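Local structure of Bcl-2-like protein FPV039 (Fowlpox virus, 5TZP) at residues Leu82-Ile91 with Lys129-Trp140. The protein inhibits host apoptosis by sequestering and inactivating several proapoptotic Bcl-2 proteins, including BAK1 and BAX. Sequence-based numbering, arbitrary orientation.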
ATOM      1  N   LEU A  82      -0.767 -10.193   3.967  1.00 17.84           N
ATOM      2  CA  LEU A  82      -0.320 -10.094   5.361  1.00 17.00           C
ATOM      3  C   LEU A  82      -0.795 -11.202   6.268  1.00 22.27           C
ATOM      4  O   LEU A  82      -0.643 -11.077   7.481  1.00 23.22           O
ATOM      5  CB  LEU A  82      -0.794  -8.754   5.907  1.00 16.43           C
ATOM      6  CG  LEU A  82      -0.233  -7.582   5.167  1.00 15.82           C
ATOM      7  CD1 LEU A  82      -0.787  -6.323   5.724  1.00 21.73           C
ATOM      8  CD2 LEU A  82       1.281  -7.515   5.227  1.00 19.64           C
ATOM      9  N   GLU A  83      -1.319 -12.317   5.745  1.00 19.35           N
ATOM     10  CA  GLU A  83      -1.886 -13.303   6.636  1.00 21.47           C
ATOM     11  C   GLU A  83      -0.863 -13.901   7.578  1.00 27.38           C
ATOM     12  O   GLU A  83      -1.175 -14.179   8.753  1.00 26.77           O
ATOM     13  CB  GLU A  83      -2.558 -14.447   5.842  1.00 25.92           C
ATOM     14  CG  GLU A  83      -3.315 -15.430   6.758  1.00 28.67           C
ATOM     15  CD  GLU A  83      -4.159 -16.430   6.020  1.00 46.10           C
ATOM     16  OE1 GLU A  83      -4.240 -16.341   4.758  1.00 45.43           O
ATOM     17  OE2 GLU A  83      -4.738 -17.286   6.749  1.00 45.08           O
ATOM     18  N   ASP A  84       0.359 -14.153   7.080  1.00 21.78           N
ATOM     19  CA  ASP A  84       1.369 -14.898   7.834  1.00 22.65           C
ATOM     20  C   ASP A  84       2.609 -14.112   8.157  1.00 23.10           C
ATOM     21  O   ASP A  84       3.315 -14.503   9.093  1.00 24.04           O
ATOM     22  CB  ASP A  84       1.907 -16.147   7.072  1.00 21.51           C
ATOM     23  CG  ASP A  84       0.853 -17.173   6.819  1.00 31.63           C
ATOM     24  OD1 ASP A  84      -0.243 -17.148   7.477  1.00 30.64           O
ATOM     25  OD2 ASP A  84       1.119 -18.045   5.946  1.00 27.38           O
ATOM     26  N   LYS A  85       2.965 -13.125   7.350  1.00 19.70           N
ATOM     27  CA  LYS A  85       4.134 -12.329   7.667  1.00 19.90           C
ATOM     28  C   LYS A  85       4.071 -10.965   7.023  1.00 19.25           C
ATOM     29  O   LYS A  85       3.358 -10.746   6.025  1.00 20.38           O
ATOM     30  CB  LYS A  85       5.425 -13.006   7.266  1.00 26.97           C
ATOM     31  CG  LYS A  85       5.768 -12.930   5.912  1.00 25.93           C
ATOM     32  CD  LYS A  85       7.265 -13.249   5.694  1.00 30.13           C
ATOM     33  CE  LYS A  85       7.561 -13.199   4.187  1.00 33.66           C
ATOM     34  NZ  LYS A  85       8.875 -13.695   3.686  1.00 34.85           N
ATOM     35  N   ILE A  86       4.800 -10.017   7.618  1.00 16.77           N
ATOM     36  CA  ILE A  86       4.892  -8.670   7.096  1.00 14.54           C
ATOM     37  C   ILE A  86       6.366  -8.342   6.828  1.00 14.48           C
ATOM     38  O   ILE A  86       7.285  -8.873   7.502  1.00 17.12           O
ATOM     39  CB  ILE A  86       4.262  -7.652   8.068  1.00 15.17           C
ATOM     40  CG1 ILE A  86       4.028  -6.278   7.460  1.00 13.22           C
ATOM     41  CG2 ILE A  86       5.153  -7.479   9.364  1.00 15.30           C
ATOM     42  CD1 ILE A  86       3.093  -5.427   8.286  1.00 14.68           C
ATOM     43  N   ASN A  87       6.617  -7.474   5.845  1.00 13.90           N
ATOM     44  CA  ASN A  87       7.902  -6.831   5.621  1.00 13.73           C
ATOM     45  C   ASN A  87       7.643  -5.570   4.829  1.00 12.92           C
ATOM     46  O   ASN A  87       6.518  -5.349   4.366  1.00 12.61           O
ATOM     47  CB  ASN A  87       8.954  -7.756   4.970  1.00 14.77           C
ATOM     48  CG  ASN A  87       8.569  -8.261   3.630  1.00 15.29           C
ATOM     49  OD1 ASN A  87       8.094  -7.450   2.798  1.00 14.72           O
ATOM     50  ND2 ASN A  87       8.856  -9.517   3.326  1.00 16.49           N
ATOM     51  N   TRP A  88       8.635  -4.714   4.682  1.00 11.07           N
ATOM     52  CA  TRP A  88       8.414  -3.442   4.040  1.00 11.17           C
ATOM     53  C   TRP A  88       8.132  -3.593   2.561  1.00 10.34           C
ATOM     54  O   TRP A  88       7.320  -2.818   2.009  1.00 10.36           O
ATOM     55  CB  TRP A  88       9.582  -2.466   4.268  1.00 11.00           C
ATOM     56  CG  TRP A  88       9.518  -1.894   5.619  1.00  9.67           C
ATOM     57  CD1 TRP A  88      10.412  -2.156   6.675  1.00 11.60           C
ATOM     58  CD2 TRP A  88       8.571  -0.948   6.128  1.00  9.12           C
ATOM     59  NE1 TRP A  88      10.002  -1.454   7.756  1.00 10.59           N
ATOM     60  CE2 TRP A  88       8.883  -0.703   7.491  1.00 10.61           C
ATOM     61  CE3 TRP A  88       7.461  -0.314   5.574  1.00 11.94           C
ATOM     62  CZ2 TRP A  88       8.146   0.163   8.253  1.00 11.02           C
ATOM     63  CZ3 TRP A  88       6.728   0.538   6.374  1.00 12.39           C
ATOM     64  CH2 TRP A  88       7.086   0.770   7.680  1.00 12.83           C
ATOM     65  N   GLY A  89       8.713  -4.554   1.854  1.00 10.84           N
ATOM     66  CA  GLY A  89       8.354  -4.744   0.453  1.00 10.92           C
ATOM     67  C   GLY A  89       6.894  -5.088   0.264  1.00  9.68           C
ATOM     68  O   GLY A  89       6.281  -4.656  -0.708  1.00  9.84           O
ATOM     69  N   ARG A  90       6.364  -5.915   1.149  1.00  9.62           N
ATOM     70  CA  ARG A  90       4.956  -6.285   1.135  1.00 10.20           C
ATOM     71  C   ARG A  90       4.075  -5.057   1.364  1.00 11.03           C
ATOM     72  O   ARG A  90       3.036  -4.874   0.706  1.00  9.25           O
ATOM     73  CB  ARG A  90       4.636  -7.399   2.109  1.00 10.43           C
ATOM     74  CG  ARG A  90       5.215  -8.764   1.598  1.00 12.46           C
ATOM     75  CD  ARG A  90       4.963  -9.838   2.565  1.00 14.93           C
ATOM     76  NE  ARG A  90       5.538 -11.111   2.109  1.00 17.30           N
ATOM     77  CZ  ARG A  90       4.921 -12.273   2.277  1.00 18.89           C
ATOM     78  NH1 ARG A  90       3.688 -12.383   2.757  1.00 20.28           N
ATOM     79  NH2 ARG A  90       5.524 -13.328   1.716  1.00 21.62           N
ATOM     80  N   ILE A  91       4.428  -4.257   2.371  1.00  9.87           N
ATOM     81  CA  ILE A  91       3.681  -3.019   2.684  1.00  8.48           C
ATOM     82  C   ILE A  91       3.697  -2.106   1.484  1.00  8.36           C
ATOM     83  O   ILE A  91       2.654  -1.571   1.086  1.00  8.60           O
ATOM     84  CB  ILE A  91       4.255  -2.350   3.955  1.00 10.58           C
ATOM     85  CG1 ILE A  91       3.929  -3.202   5.162  1.00 10.24           C
ATOM     86  CG2 ILE A  91       3.677  -0.938   4.116  1.00 10.30           C
ATOM     87  CD1 ILE A  91       4.711  -2.724   6.440  1.00 11.99           C
ATOM     88  N   LYS A 129      -2.464  -7.466  13.232  1.00 18.91           N
ATOM     89  CA  LYS A 129      -1.527  -8.533  13.570  1.00 21.51           C
ATOM     90  C   LYS A 129      -0.094  -8.063  13.793  1.00 18.54           C
ATOM     91  O   LYS A 129       0.702  -8.810  14.403  1.00 20.80           O
ATOM     92  CB  LYS A 129      -1.506  -9.529  12.397  1.00 24.94           C
ATOM     93  CG  LYS A 129      -2.812 -10.363  12.340  1.00 34.30           C
ATOM     94  CD  LYS A 129      -2.788 -11.464  11.268  1.00 39.23           C
ATOM     95  CE  LYS A 129      -3.992 -12.456  11.489  1.00 43.54           C
ATOM     96  NZ  LYS A 129      -4.163 -13.410  10.332  1.00 49.40           N
ATOM     97  N   TYR A 130       0.277  -6.882  13.329  1.00 15.88           N
ATOM     98  CA  TYR A 130       1.662  -6.435  13.299  1.00 15.71           C
ATOM     99  C   TYR A 130       1.863  -5.100  13.990  1.00 14.66           C
ATOM    100  O   TYR A 130       2.822  -4.412  13.660  1.00 14.90           O
ATOM    101  CB  TYR A 130       2.222  -6.405  11.879  1.00 16.43           C
ATOM    102  CG  TYR A 130       2.026  -7.725  11.196  1.00 15.68           C
ATOM    103  CD1 TYR A 130       2.831  -8.810  11.461  1.00 20.59           C
ATOM    104  CD2 TYR A 130       0.975  -7.882  10.312  1.00 15.23           C
ATOM    105  CE1 TYR A 130       2.609 -10.018  10.832  1.00 23.15           C
ATOM    106  CE2 TYR A 130       0.760  -9.080   9.681  1.00 17.20           C
ATOM    107  CZ  TYR A 130       1.592 -10.118   9.962  1.00 19.77           C
ATOM    108  OH  TYR A 130       1.324 -11.342   9.405  1.00 24.01           O
ATOM    109  N   ARG A 131       1.007  -4.723  14.964  1.00 16.26           N
ATOM    110  CA  ARG A 131       1.182  -3.433  15.660  1.00 17.08           C
ATOM    111  C   ARG A 131       2.511  -3.339  16.383  1.00 17.67           C
ATOM    112  O   ARG A 131       3.220  -2.324  16.262  1.00 17.00           O
ATOM    113  CB  ARG A 131      -0.014  -3.162  16.582  1.00 17.38           C
ATOM    114  CG  ARG A 131       0.080  -1.916  17.423  1.00 20.71           C
ATOM    115  CD  ARG A 131      -1.069  -1.764  18.449  1.00 24.21           C
ATOM    116  NE  ARG A 131      -2.375  -1.719  17.835  1.00 31.49           N
ATOM    117  CZ  ARG A 131      -3.004  -0.609  17.435  1.00 38.56           C
ATOM    118  NH1 ARG A 131      -2.465   0.614  17.590  1.00 42.64           N
ATOM    119  NH2 ARG A 131      -4.207  -0.733  16.897  1.00 39.41           N
ATOM    120  N   SER A 132       2.946  -4.380  17.098  1.00 18.70           N
ATOM    121  CA  SER A 132       4.225  -4.324  17.798  1.00 17.62           C
ATOM    122  C   SER A 132       5.395  -4.244  16.836  1.00 16.46           C
ATOM    123  O   SER A 132       6.363  -3.494  17.050  1.00 17.83           O
ATOM    124  CB  SER A 132       4.323  -5.568  18.684  1.00 22.12           C
ATOM    125  OG  SER A 132       3.495  -5.321  19.775  1.00 32.23           O
ATOM    126  N   TRP A 133       5.307  -4.974  15.707  1.00 17.12           N
ATOM    127  CA  TRP A 133       6.330  -4.871  14.654  1.00 14.66           C
ATOM    128  C   TRP A 133       6.453  -3.448  14.146  1.00 14.53           C
ATOM    129  O   TRP A 133       7.556  -2.911  14.037  1.00 14.70           O
ATOM    130  CB  TRP A 133       6.024  -5.859  13.493  1.00 14.70           C
ATOM    131  CG  TRP A 133       6.989  -5.847  12.383  1.00 14.93           C
ATOM    132  CD1 TRP A 133       8.038  -6.644  12.247  1.00 16.17           C
ATOM    133  CD2 TRP A 133       6.973  -4.987  11.234  1.00 13.76           C
ATOM    134  NE1 TRP A 133       8.705  -6.377  11.068  1.00 17.67           N
ATOM    135  CE2 TRP A 133       8.076  -5.350  10.422  1.00 13.71           C
ATOM    136  CE3 TRP A 133       6.107  -3.998  10.789  1.00 13.31           C
ATOM    137  CZ2 TRP A 133       8.361  -4.687   9.219  1.00 15.27           C
ATOM    138  CZ3 TRP A 133       6.379  -3.367   9.573  1.00 12.51           C
ATOM    139  CH2 TRP A 133       7.474  -3.712   8.807  1.00 14.25           C
ATOM    140  N   PHE A 134       5.327  -2.808  13.863  1.00 14.21           N
ATOM    141  CA  PHE A 134       5.322  -1.444  13.325  1.00 12.31           C
ATOM    142  C   PHE A 134       5.904  -0.446  14.293  1.00 12.43           C
ATOM    143  O   PHE A 134       6.757   0.373  13.904  1.00 13.46           O
ATOM    144  CB  PHE A 134       3.904  -1.107  12.894  1.00 11.81           C
ATOM    145  CG  PHE A 134       3.735   0.242  12.243  1.00 11.37           C
ATOM    146  CD1 PHE A 134       4.349   0.546  11.033  1.00 12.45           C
ATOM    147  CD2 PHE A 134       2.979   1.209  12.826  1.00 14.16           C
ATOM    148  CE1 PHE A 134       4.057   1.800  10.398  1.00 13.73           C
ATOM    149  CE2 PHE A 134       2.755   2.443  12.215  1.00 14.47           C
ATOM    150  CZ  PHE A 134       3.300   2.722  11.017  1.00 13.89           C
ATOM    151  N   ILE A 135       5.512  -0.526  15.559  1.00 14.89           N
ATOM    152  CA  ILE A 135       6.089   0.370  16.553  1.00 16.05           C
ATOM    153  C   ILE A 135       7.582   0.131  16.662  1.00 18.66           C
ATOM    154  O   ILE A 135       8.398   1.077  16.760  1.00 16.30           O
ATOM    155  CB  ILE A 135       5.371   0.149  17.911  1.00 19.23           C
ATOM    156  CG1 ILE A 135       3.910   0.579  17.785  1.00 18.76           C
ATOM    157  CG2 ILE A 135       6.118   0.873  19.036  1.00 19.96           C
ATOM    158  CD1 ILE A 135       3.050   0.083  18.946  1.00 22.61           C
ATOM    159  N   ASP A 136       7.998  -1.117  16.618  1.00 15.39           N
ATOM    160  CA  ASP A 136       9.416  -1.447  16.776  1.00 16.56           C
ATOM    161  C   ASP A 136      10.278  -1.015  15.596  1.00 15.77           C
ATOM    162  O   ASP A 136      11.498  -0.834  15.733  1.00 17.34           O
ATOM    163  CB  ASP A 136       9.533  -2.943  17.075  1.00 20.79           C
ATOM    164  CG  ASP A 136      10.924  -3.346  17.298  1.00 31.82           C
ATOM    165  OD1 ASP A 136      11.452  -2.940  18.367  1.00 28.03           O
ATOM    166  OD2 ASP A 136      11.470  -3.952  16.350  1.00 27.76           O
ATOM    167  N   GLN A 137       9.674  -0.857  14.425  1.00 14.23           N
ATOM    168  CA  GLN A 137      10.265  -0.266  13.256  1.00 12.87           C
ATOM    169  C   GLN A 137      10.423   1.238  13.391  1.00 14.53           C
ATOM    170  O   GLN A 137      10.885   1.903  12.468  1.00 14.68           O
ATOM    171  CB  GLN A 137       9.440  -0.565  12.021  1.00 13.90           C
ATOM    172  CG  GLN A 137       9.544  -2.045  11.521  1.00 14.18           C
ATOM    173  CD  GLN A 137      10.937  -2.388  11.121  1.00 14.34           C
ATOM    174  OE1 GLN A 137      11.486  -1.752  10.225  1.00 13.07           O
ATOM    175  NE2 GLN A 137      11.509  -3.413  11.726  1.00 19.28           N
ATOM    176  N   ASP A 138      10.037   1.798  14.539  1.00 13.84           N
ATOM    177  CA  ASP A 138       9.867   3.268  14.694  1.00 13.99           C
ATOM    178  C   ASP A 138       8.908   3.806  13.631  1.00 12.89           C
ATOM    179  O   ASP A 138       9.181   4.768  12.925  1.00 13.58           O
ATOM    180  CB  ASP A 138      11.213   4.031  14.719  1.00 13.67           C
ATOM    181  CG  ASP A 138      11.080   5.492  15.034  1.00 21.06           C
ATOM    182  OD1 ASP A 138      10.075   5.920  15.706  1.00 21.15           O
ATOM    183  OD2 ASP A 138      11.984   6.220  14.527  1.00 23.83           O
ATOM    184  N   TYR A 139       7.766   3.112  13.523  1.00 13.41           N
ATOM    185  CA  TYR A 139       6.688   3.475  12.619  1.00 11.12           C
ATOM    186  C   TYR A 139       7.251   3.451  11.205  1.00 10.88           C
ATOM    187  O   TYR A 139       7.850   2.460  10.762  1.00 13.24           O
ATOM    188  CB  TYR A 139       6.046   4.804  13.071  1.00 13.75           C
ATOM    189  CG  TYR A 139       5.697   4.822  14.519  1.00 15.76           C
ATOM    190  CD1 TYR A 139       4.529   4.236  14.985  1.00 15.83           C
ATOM    191  CD2 TYR A 139       6.590   5.266  15.433  1.00 17.74           C
ATOM    192  CE1 TYR A 139       4.215   4.256  16.345  1.00 17.57           C
ATOM    193  CE2 TYR A 139       6.290   5.258  16.784  1.00 19.65           C
ATOM    194  CZ  TYR A 139       5.108   4.726  17.208  1.00 20.45           C
ATOM    195  OH  TYR A 139       4.878   4.786  18.586  1.00 23.80           O
ATOM    196  N   TRP A 140       7.101   4.520  10.436  1.00 10.93           N
ATOM    197  CA  TRP A 140       7.515   4.546   9.032  1.00 10.90           C
ATOM    198  C   TRP A 140       9.029   4.671   8.888  1.00 10.58           C
ATOM    199  O   TRP A 140       9.521   4.425   7.795  1.00 10.65           O
ATOM    200  CB  TRP A 140       6.791   5.648   8.238  1.00 11.52           C
ATOM    201  CG  TRP A 140       5.314   5.458   8.220  1.00 10.97           C
ATOM    202  CD1 TRP A 140       4.436   6.056   9.059  1.00 10.98           C
ATOM    203  CD2 TRP A 140       4.624   4.593   7.355  1.00  9.88           C
ATOM    204  NE1 TRP A 140       3.158   5.591   8.713  1.00  9.82           N
ATOM    205  CE2 TRP A 140       3.265   4.692   7.692  1.00  9.38           C
ATOM    206  CE3 TRP A 140       5.010   3.749   6.313  1.00 11.45           C
ATOM    207  CZ2 TRP A 140       2.271   3.972   6.983  1.00  9.49           C
ATOM    208  CZ3 TRP A 140       4.053   3.081   5.599  1.00 10.42           C
ATOM    209  CH2 TRP A 140       2.692   3.147   5.977  1.00 10.34           C
TER
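I86 and Y130 bring the two backbones closest, their CA atoms 7.3 Å apart, where the BH1 loop 82-87 runs past the kinked end of helix 115-136; beyond it, the first turn of helix 88-105 faces W133 and the Schellman motif at D138. The branched CB of I86 sits over the centre of the Y130 ring, 3.7 Å from its centroid, a CH-pi contact. With CG1 anti to the backbone N (chi1 -167°), I86 directs CG2 onto one face of W133, 3.7 Å from the centroid of the five-membered ring. Y130 OH donates to L82 O at 2.8 Å from above the carbonyl plane, tying the phenol to the carbonyl just after helix 74-81; at the exposed rim K129 NZ adds a weak bond to E83 O. W88 NE1 donates to Q137 OE1 at 2.9 Å, nearly straight (171°); OE1 lies in the indole plane, whereas NE1 approaches from above the amide carbonyl plane. W133 CH2 lies over one face of W88, planes tilted by 45°. W88 CZ3 meets W140 CE3 at 3.6 Å, and W140 NE1 is hydrogen-bonded to I18 O in helix 14-32. I91 CD1 packs on W133 CZ3. In the NWGR signature of BH1, N87 caps helix 88-105 by accepting from R90 N; R90 NE forms a salt bridge and N87 ND2 a hydrogen bond with acidic side chains of the bound BH3 peptide, while W88 turns into the W133/W140 cluster. Aromatic packing and two strong neutral hydrogen bonds thus join peptide-binding BH1 to the last turns of helix 115-136 and the residues after it.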